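Local coordinates for type III restriction-modification enzyme EcoP15I Mod subunit (Escherichia coli, PDB 4ZCF), which methylates the N6 of one adenine in the DNA site CAGCAG, using S-adenosyl-methionine, and joins the Res subunit to restrict foreign DNA, at residues A[36-39]-A[40-44]; A[209-212]-A[213-217]; A[270-273]-A[274-278]; A[490-493]-A[494-498]. One frame throughout, in Å; residues are numbered along the deposited sequence.

Contact 1 (A[36-39]-A[40-44]); sequences IQEK and LLEII
The amide end of Gln37 reaches along the helix and lays OE1 beside the CD1 methyl of Leu41, 3.4 Å away, the two side chains crossing obliquely. Beneath them the backbone ties the same pair: Leu41 N donates to Gln37 O (3.2 Å, 164° at the hydrogen). Glu38 runs at about a right angle to Leu41, bends at chi2 (-71°) and brings OE2 to 4.0 Å from Leu41 CB. That bend also sets Glu38 OE2 only 4.4 Å from Glu42 OE1. The two like charges would probably repel, though Arg45 offers Glu38 a weak, long ion pair. The Glu42 CG methylene rests against Lys39 O, and Ile43 CG1 touches the same carbonyl from the next position along. Glutamine and glutamates suit this exposed flank. Lys39, by contrast, extends away to a salt bridge with Glu213 of the second subunit, a length and charge that fit a link between chains. Leu41 and Ile44 pack on Phe35 of that subunit, as apolar residues at an interface should. The arrangement is that of a short amphipathic helix, 37-44, near the N-terminus, belonging to the contact between two Mod subunits.

Contact 2 (A[209-212]-A[213-217]); sequences LVCD and EIFGE. With MN (manganese (II) ion), chain G.
A manganese ion sits on the carboxylate of Glu213, 2.4 Å from its OE2, while the CB of the same residue lies back against Val210 O at the end of a helix. The chain bends at chi2 (-79°), which turns the carboxylate off the helix surface toward the metal; a flexible acid is well suited to such a post. Nearby, Glu213 packs on His168 of the Res chain.

On another flank Val210 and Ile214, one turn apart, run alongside each other, with Val210 CG2 3.8 Å from Ile214 CD1, and both reach helix 171-188. Phe215 presents its CD2 edge, in plane, to Cys211 O, and Ile214 CG2 stands 3.9 Å above one face of the ring, near its rim. Cys211 SG makes an oblique sulfur-aromatic contact, 5.4 Å from the ring centroid. Cys211 and Phe215 face the sheet from helix 204-215, the crossover helix of a right-handed beta-alpha-beta unit in the Rossmann-like methyltransferase fold: it joins the parallel strands 193-199 and 220-227, with strand 241-248 inserted antiparallel between them. Small Cys211 fits closely over that sheet, touching Ile197, Ile245 and Tyr247.

Gly216 N closes the helix by bonding to Asp212 O (2.7 Å). At its positive phi of 89° a side chain would press on the carbonyl oxygen of Phe215, so glycine belongs here. Asp212 OD1 lies 3.8 Å from Glu217 CG, and the two carboxylates, planes 35° apart, are probably kept compatible by Tyr247, bonded to Asp212, and by His171 of the second subunit, bonded to Glu217.

Contact 3 (A[270-273]-A[274-278]); sequences VNIG and EEFAS
Ile272 sets its CG2 methyl against one side of the Phe276 ring, 4.0 Å from CD2 and only slightly farther from CE2. The two side chains lie next to each other and point the same way, one helical turn apart. Phe276 CG is anti to its own carbonyl carbon (chi1 -85°), a setting that swings the ring back toward Ile272 and brings CD2 close to Ile272 O, the oxygen that also accepts the Phe276 backbone N-H (3.0 Å). A branched aliphatic and a flat aromatic make a continuous apolar strip, and helix 283-296 receives it: Trp292 meets Ile272, while Leu285, Lys288 and Tyr289 touch Phe276. The pair thus joins two consecutive helices, 264-279 and 283-296, separated by a short turn. In the order of motifs usual for beta-subtype methylases, this region probably belongs to the target recognition domain. Were an alanine to stand in for Phe276, Ile272 and Tyr289 would probably lose their shared aromatic neighbour and a gap would open between the helices. The exposed flank is polar. Glu274 runs alongside Val270, its carboxylate OE2 4.0 Å from Val270 CG2, and its CG methylene touches Val270 O; the extended chain covers the valine with its aliphatic part while the charge can meet solvent. The small methyl of Ala277 lies 3.3 Å from Gly273 O, and its N-H bonds to that carbonyl (2.9 Å).

Contact 4 (A[490-493]-A[494-498]); sequences LTKE and RLIRA
Helical i to i+4 hydrogen bonds run unbroken from Leu490 to Arg497, with Leu495 N also giving a weak second bond to Lys492 O. Above this ladder Glu493 and Arg497 form a salt bridge. One oxygen, Glu493 OE2, takes both donors: Arg497 NH2 at 2.9 Å and, more weakly, Arg497 NE at 2.8 Å. It sits in the guanidinium plane at the NE-NH2 edge, yet the carboxylate plane is turned 79° away, and NH2 approaches from the anti side. Glu493 leaves the backbone extended (chi1 179°) and then folds at chi2 (66°), which carries the carboxylate over the next turn. Arg497 is long enough to serve a second partner, giving NH1 to Leu406 O. With an alanine in place of Arg497, the Glu493 carboxylate would probably lose its counter-charge and be set free to turn, and Leu406 O would lose a donor. Lys492 lays its CG methylene alongside Ile496 CD1 (4.0 Å) before NZ reaches Asp81. Buried Arg494 turns the other way to Ser444 O. Leu495 and Thr491 face Leu97 of strand 96-99, Leu495 and Ala498 meet helix 446-455, and Ile496 touches helix 82-86, wedging helix 487-500 against the central sheet.

How the contacts relate
The four contacts are short lengths of four separate helices spread widely through the Mod chain. Contacts 1 and 2 lie on the same side of the chain's centre, with centres 28 Å apart, and both reach the second subunit; the Lys39 of contact 1 pairs with that subunit's Glu213, counterpart of the manganese ligand of contact 2. Contacts 2 and 4 flank the central methyltransferase sheet from opposite sides of the chain's centre, 34 Å apart between centres. Contact 3 is the outlier, its centre about 72 Å from that of contact 1. Measured from nearest atoms, contacts 2 and 3 come within about 12 and 13 Å of the DNA, whereas contacts 1 and 4 stay about 30 and 31 Å away.

Contact 1 (A[36-39]-A[40-44])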
# COMPACT_ATOMS: atom_id res chain seq x y z
N ILE A 36 -11.66 5.50 30.75
CA ILE A 36 -10.49 4.71 30.33
C ILE A 36 -9.52 4.76 31.50
O ILE A 36 -8.68 5.67 31.59
CB ILE A 36 -9.86 5.15 28.96
CG1 ILE A 36 -10.93 5.23 27.84
CG2 ILE A 36 -8.67 4.23 28.56
CD1 ILE A 36 -10.69 6.29 26.85
N GLN A 37 -9.67 3.81 32.41
CA GLN A 37 -8.87 3.70 33.63
C GLN A 37 -7.36 3.75 33.39
O GLN A 37 -6.65 4.49 34.09
CB GLN A 37 -9.26 2.42 34.38
CG GLN A 37 -9.12 2.53 35.89
CD GLN A 37 -8.89 1.18 36.52
OE1 GLN A 37 -7.93 0.99 37.29
NE2 GLN A 37 -9.76 0.22 36.22
N GLU A 38 -6.86 3.02 32.36
CA GLU A 38 -5.43 2.97 32.05
C GLU A 38 -4.80 4.28 31.58
O GLU A 38 -3.62 4.51 31.86
CB GLU A 38 -5.07 1.79 31.15
CG GLU A 38 -4.44 0.63 31.92
CD GLU A 38 -3.03 0.78 32.48
OE1 GLU A 38 -2.51 -0.23 33.00
OE2 GLU A 38 -2.45 1.89 32.40
N LYS A 39 -5.59 5.15 30.92
CA LYS A 39 -5.05 6.43 30.45
C LYS A 39 -4.68 7.39 31.59
O LYS A 39 -3.66 8.06 31.50
CB LYS A 39 -5.90 7.06 29.33
CG LYS A 39 -5.58 6.43 27.96
CD LYS A 39 -6.15 7.19 26.76
CE LYS A 39 -5.30 6.98 25.53
NZ LYS A 39 -5.91 7.56 24.29
N LEU A 40 -5.48 7.41 32.68
CA LEU A 40 -5.18 8.24 33.86
C LEU A 40 -4.05 7.61 34.66
O LEU A 40 -3.17 8.34 35.11
CB LEU A 40 -6.42 8.47 34.74
CG LEU A 40 -6.23 9.44 35.92
CD1 LEU A 40 -6.74 10.82 35.58
CD2 LEU A 40 -6.91 8.91 37.17
N LEU A 41 -4.05 6.27 34.80
CA LEU A 41 -2.98 5.55 35.51
C LEU A 41 -1.60 5.76 34.88
O LEU A 41 -0.65 5.99 35.61
CB LEU A 41 -3.28 4.04 35.68
CG LEU A 41 -4.45 3.66 36.61
CD1 LEU A 41 -4.83 2.20 36.43
CD2 LEU A 41 -4.12 3.91 38.08
N GLU A 42 -1.51 5.76 33.53
CA GLU A 42 -0.23 6.02 32.86
C GLU A 42 0.28 7.46 33.08
O GLU A 42 1.49 7.67 33.12
CB GLU A 42 -0.20 5.56 31.38
CG GLU A 42 -1.12 6.31 30.44
CD GLU A 42 -1.30 5.71 29.05
OE1 GLU A 42 -1.63 4.50 28.96
OE2 GLU A 42 -1.19 6.47 28.06
N ILE A 43 -0.65 8.42 33.33
CA ILE A 43 -0.35 9.83 33.65
C ILE A 43 0.25 9.92 35.06
O ILE A 43 1.29 10.56 35.27
CB ILE A 43 -1.57 10.78 33.44
CG1 ILE A 43 -1.88 10.97 31.92
CG2 ILE A 43 -1.39 12.14 34.16
CD1 ILE A 43 -3.23 11.50 31.57
N ILE A 44 -0.40 9.25 36.03
CA ILE A 44 0.06 9.19 37.42
C ILE A 44 1.51 8.63 37.57
O ILE A 44 2.22 9.03 38.50
CB ILE A 44 -1.01 8.50 38.30
CG1 ILE A 44 -2.28 9.35 38.37
CG2 ILE A 44 -0.48 8.19 39.71
CD1 ILE A 44 -3.54 8.60 38.74

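Contact 2 (A[209-212]-A[213-217])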
# COMPACT_ATOMS: atom_id res chain seq x y z
N LEU A 209 -4.32 3.87 9.49
CA LEU A 209 -3.09 3.58 10.23
C LEU A 209 -2.71 2.10 10.24
O LEU A 209 -1.52 1.79 10.08
CB LEU A 209 -3.06 4.23 11.63
CG LEU A 209 -2.99 5.80 11.66
CD1 LEU A 209 -2.72 6.30 13.04
CD2 LEU A 209 -1.91 6.34 10.74
N VAL A 210 -3.70 1.17 10.33
CA VAL A 210 -3.44 -0.28 10.25
C VAL A 210 -3.06 -0.72 8.83
O VAL A 210 -2.30 -1.66 8.67
CB VAL A 210 -4.52 -1.17 10.92
CG1 VAL A 210 -5.68 -1.45 9.99
CG2 VAL A 210 -3.92 -2.47 11.42
N CYS A 211 -3.56 0.00 7.80
CA CYS A 211 -3.24 -0.27 6.40
C CYS A 211 -1.83 0.15 6.10
O CYS A 211 -1.16 -0.46 5.26
CB CYS A 211 -4.23 0.42 5.47
SG CYS A 211 -5.77 -0.48 5.25
N ASP A 212 -1.39 1.22 6.78
CA ASP A 212 -0.02 1.71 6.73
C ASP A 212 0.89 0.60 7.26
O ASP A 212 1.82 0.22 6.57
CB ASP A 212 0.13 3.00 7.54
CG ASP A 212 -0.44 4.26 6.87
OD1 ASP A 212 -0.69 4.22 5.65
OD2 ASP A 212 -0.59 5.30 7.57
N GLU A 213 0.51 -0.03 8.38
CA GLU A 213 1.24 -1.16 8.97
C GLU A 213 1.35 -2.36 8.04
O GLU A 213 2.47 -2.77 7.72
CB GLU A 213 0.55 -1.59 10.29
CG GLU A 213 1.42 -1.47 11.53
CD GLU A 213 2.40 -2.61 11.68
OE1 GLU A 213 1.94 -3.78 11.72
OE2 GLU A 213 3.62 -2.34 11.72
N ILE A 214 0.18 -2.91 7.59
CA ILE A 214 0.06 -4.09 6.72
C ILE A 214 0.59 -3.85 5.30
O ILE A 214 1.22 -4.76 4.74
CB ILE A 214 -1.41 -4.70 6.78
CG1 ILE A 214 -1.77 -5.20 8.19
CG2 ILE A 214 -1.72 -5.79 5.71
CD1 ILE A 214 -3.16 -4.87 8.59
N PHE A 215 0.33 -2.67 4.68
CA PHE A 215 0.77 -2.46 3.28
C PHE A 215 1.94 -1.55 3.06
O PHE A 215 2.50 -1.55 1.97
CB PHE A 215 -0.39 -1.94 2.43
CG PHE A 215 -1.57 -2.87 2.32
CD1 PHE A 215 -1.66 -3.79 1.29
CD2 PHE A 215 -2.64 -2.76 3.20
CE1 PHE A 215 -2.76 -4.63 1.17
CE2 PHE A 215 -3.76 -3.58 3.08
CZ PHE A 215 -3.80 -4.53 2.08
N GLY A 216 2.26 -0.71 4.04
CA GLY A 216 3.28 0.31 3.87
C GLY A 216 2.64 1.56 3.32
O GLY A 216 1.89 1.51 2.34
N GLU A 217 2.93 2.70 3.98
CA GLU A 217 2.45 4.05 3.66
C GLU A 217 2.77 4.47 2.22
O GLU A 217 2.02 5.26 1.63
CB GLU A 217 3.08 5.06 4.62
CG GLU A 217 2.31 6.36 4.71
CD GLU A 217 3.02 7.45 5.48
OE1 GLU A 217 3.10 8.59 4.95
OE2 GLU A 217 3.50 7.18 6.61
MN MN G . 5.58 -2.49 13.04

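Contact 3 (A[270-273]-A[274-278])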
# COMPACT_ATOMS: atom_id res chain seq x y z
N VAL A 270 -18.90 12.15 -30.05
CA VAL A 270 -18.32 11.58 -31.27
C VAL A 270 -19.44 11.18 -32.26
O VAL A 270 -19.31 11.39 -33.46
CB VAL A 270 -17.25 10.46 -31.03
CG1 VAL A 270 -17.80 9.29 -30.23
CG2 VAL A 270 -16.65 9.97 -32.34
N ASN A 271 -20.57 10.68 -31.71
CA ASN A 271 -21.77 10.30 -32.46
C ASN A 271 -22.41 11.56 -33.06
O ASN A 271 -22.64 11.58 -34.27
CB ASN A 271 -22.75 9.53 -31.58
CG ASN A 271 -24.04 9.14 -32.28
OD1 ASN A 271 -24.07 8.25 -33.15
ND2 ASN A 271 -25.12 9.81 -31.92
N ILE A 272 -22.65 12.60 -32.24
CA ILE A 272 -23.22 13.88 -32.66
C ILE A 272 -22.33 14.59 -33.68
O ILE A 272 -22.85 15.15 -34.66
CB ILE A 272 -23.66 14.75 -31.44
CG1 ILE A 272 -25.19 14.67 -31.23
CG2 ILE A 272 -23.21 16.22 -31.54
CD1 ILE A 272 -25.64 13.70 -30.17
N GLY A 273 -21.01 14.50 -33.47
CA GLY A 273 -19.99 15.08 -34.33
C GLY A 273 -20.05 14.51 -35.72
O GLY A 273 -20.19 15.27 -36.69
N GLU A 274 -20.00 13.18 -35.82
CA GLU A 274 -20.08 12.43 -37.08
C GLU A 274 -21.46 12.59 -37.75
O GLU A 274 -21.51 12.67 -38.98
CB GLU A 274 -19.76 10.95 -36.85
CG GLU A 274 -18.31 10.64 -36.52
CD GLU A 274 -18.03 9.18 -36.19
OE1 GLU A 274 -18.99 8.42 -35.92
OE2 GLU A 274 -16.83 8.80 -36.21
N GLU A 275 -22.57 12.63 -36.96
CA GLU A 275 -23.94 12.82 -37.45
C GLU A 275 -24.04 14.16 -38.18
O GLU A 275 -24.55 14.20 -39.30
CB GLU A 275 -24.97 12.76 -36.30
CG GLU A 275 -26.40 12.47 -36.75
CD GLU A 275 -27.53 12.89 -35.83
OE1 GLU A 275 -28.61 12.26 -35.90
OE2 GLU A 275 -27.37 13.88 -35.08
N PHE A 276 -23.51 15.25 -37.58
CA PHE A 276 -23.50 16.58 -38.19
C PHE A 276 -22.55 16.62 -39.37
O PHE A 276 -22.87 17.25 -40.38
CB PHE A 276 -23.09 17.67 -37.19
CG PHE A 276 -24.19 18.24 -36.34
CD1 PHE A 276 -25.20 19.01 -36.90
CD2 PHE A 276 -24.19 18.05 -34.96
CE1 PHE A 276 -26.21 19.55 -36.10
CE2 PHE A 276 -25.20 18.60 -34.16
CZ PHE A 276 -26.21 19.34 -34.74
N ALA A 277 -21.36 15.95 -39.25
CA ALA A 277 -20.33 15.90 -40.30
C ALA A 277 -20.81 15.25 -41.63
O ALA A 277 -20.36 15.66 -42.71
CB ALA A 277 -19.08 15.19 -39.79
N SER A 278 -21.72 14.27 -41.54
CA SER A 278 -22.29 13.58 -42.69
C SER A 278 -23.42 14.40 -43.36
O SER A 278 -23.71 14.20 -44.54
CB SER A 278 -22.80 12.21 -42.25

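Contact 4 (A[490-493]-A[494-498])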
# COMPACT_ATOMS: atom_id res chain seq x y z
N LEU A 490 -29.84 -15.28 1.48
CA LEU A 490 -30.28 -14.06 0.78
C LEU A 490 -29.27 -13.68 -0.28
O LEU A 490 -29.66 -13.21 -1.35
CB LEU A 490 -30.40 -12.88 1.72
CG LEU A 490 -31.51 -12.88 2.73
CD1 LEU A 490 -31.02 -12.24 4.00
CD2 LEU A 490 -32.76 -12.17 2.17
N THR A 491 -27.97 -13.83 0.07
CA THR A 491 -26.84 -13.55 -0.81
C THR A 491 -26.87 -14.48 -1.99
O THR A 491 -26.80 -14.00 -3.12
CB THR A 491 -25.51 -13.59 -0.03
OG1 THR A 491 -25.59 -12.62 1.02
CG2 THR A 491 -24.28 -13.31 -0.91
N LYS A 492 -26.99 -15.81 -1.75
CA LYS A 492 -27.05 -16.85 -2.80
C LYS A 492 -28.21 -16.56 -3.76
O LYS A 492 -27.99 -16.51 -4.97
CB LYS A 492 -27.16 -18.25 -2.17
CG LYS A 492 -27.26 -19.41 -3.18
CD LYS A 492 -27.62 -20.71 -2.43
CE LYS A 492 -27.56 -21.93 -3.32
NZ LYS A 492 -27.85 -23.17 -2.56
N GLU A 493 -29.41 -16.29 -3.20
CA GLU A 493 -30.61 -15.94 -3.95
C GLU A 493 -30.46 -14.66 -4.77
O GLU A 493 -30.90 -14.65 -5.93
CB GLU A 493 -31.84 -15.85 -3.02
CG GLU A 493 -33.16 -15.47 -3.70
CD GLU A 493 -33.80 -16.41 -4.71
OE1 GLU A 493 -33.07 -17.21 -5.35
OE2 GLU A 493 -35.03 -16.32 -4.90
N ARG A 494 -29.83 -13.60 -4.20
CA ARG A 494 -29.63 -12.32 -4.91
C ARG A 494 -28.80 -12.50 -6.15
O ARG A 494 -29.03 -11.82 -7.15
CB ARG A 494 -28.96 -11.25 -4.02
CG ARG A 494 -29.10 -9.85 -4.59
CD ARG A 494 -27.86 -9.23 -5.22
NE ARG A 494 -27.44 -8.14 -4.34
CZ ARG A 494 -27.14 -6.90 -4.69
NH1 ARG A 494 -27.10 -6.56 -5.96
NH2 ARG A 494 -26.83 -6.01 -3.77
N LEU A 495 -27.78 -13.38 -6.08
CA LEU A 495 -26.87 -13.68 -7.18
C LEU A 495 -27.58 -14.52 -8.23
O LEU A 495 -27.37 -14.31 -9.41
CB LEU A 495 -25.62 -14.37 -6.65
CG LEU A 495 -24.47 -13.52 -6.12
CD1 LEU A 495 -24.94 -12.52 -5.11
CD2 LEU A 495 -23.42 -14.40 -5.48
N ILE A 496 -28.43 -15.47 -7.79
CA ILE A 496 -29.26 -16.31 -8.67
C ILE A 496 -30.15 -15.39 -9.52
O ILE A 496 -30.14 -15.50 -10.75
CB ILE A 496 -30.06 -17.38 -7.87
CG1 ILE A 496 -29.15 -18.58 -7.50
CG2 ILE A 496 -31.33 -17.84 -8.66
CD1 ILE A 496 -29.70 -19.46 -6.39
N ARG A 497 -30.86 -14.45 -8.86
CA ARG A 497 -31.75 -13.48 -9.52
C ARG A 497 -31.00 -12.53 -10.45
O ARG A 497 -31.44 -12.31 -11.58
CB ARG A 497 -32.61 -12.74 -8.49
CG ARG A 497 -33.61 -13.67 -7.82
CD ARG A 497 -34.60 -12.91 -6.97
NE ARG A 497 -35.33 -13.78 -6.05
CZ ARG A 497 -36.45 -13.45 -5.42
NH1 ARG A 497 -37.02 -12.27 -5.65
NH2 ARG A 497 -37.03 -14.30 -4.60
N ALA A 498 -29.85 -12.01 -9.99
CA ALA A 498 -28.98 -11.10 -10.70
C ALA A 498 -28.32 -11.79 -11.89
O ALA A 498 -27.93 -11.12 -12.85
CB ALA A 498 -27.92 -10.56 -9.75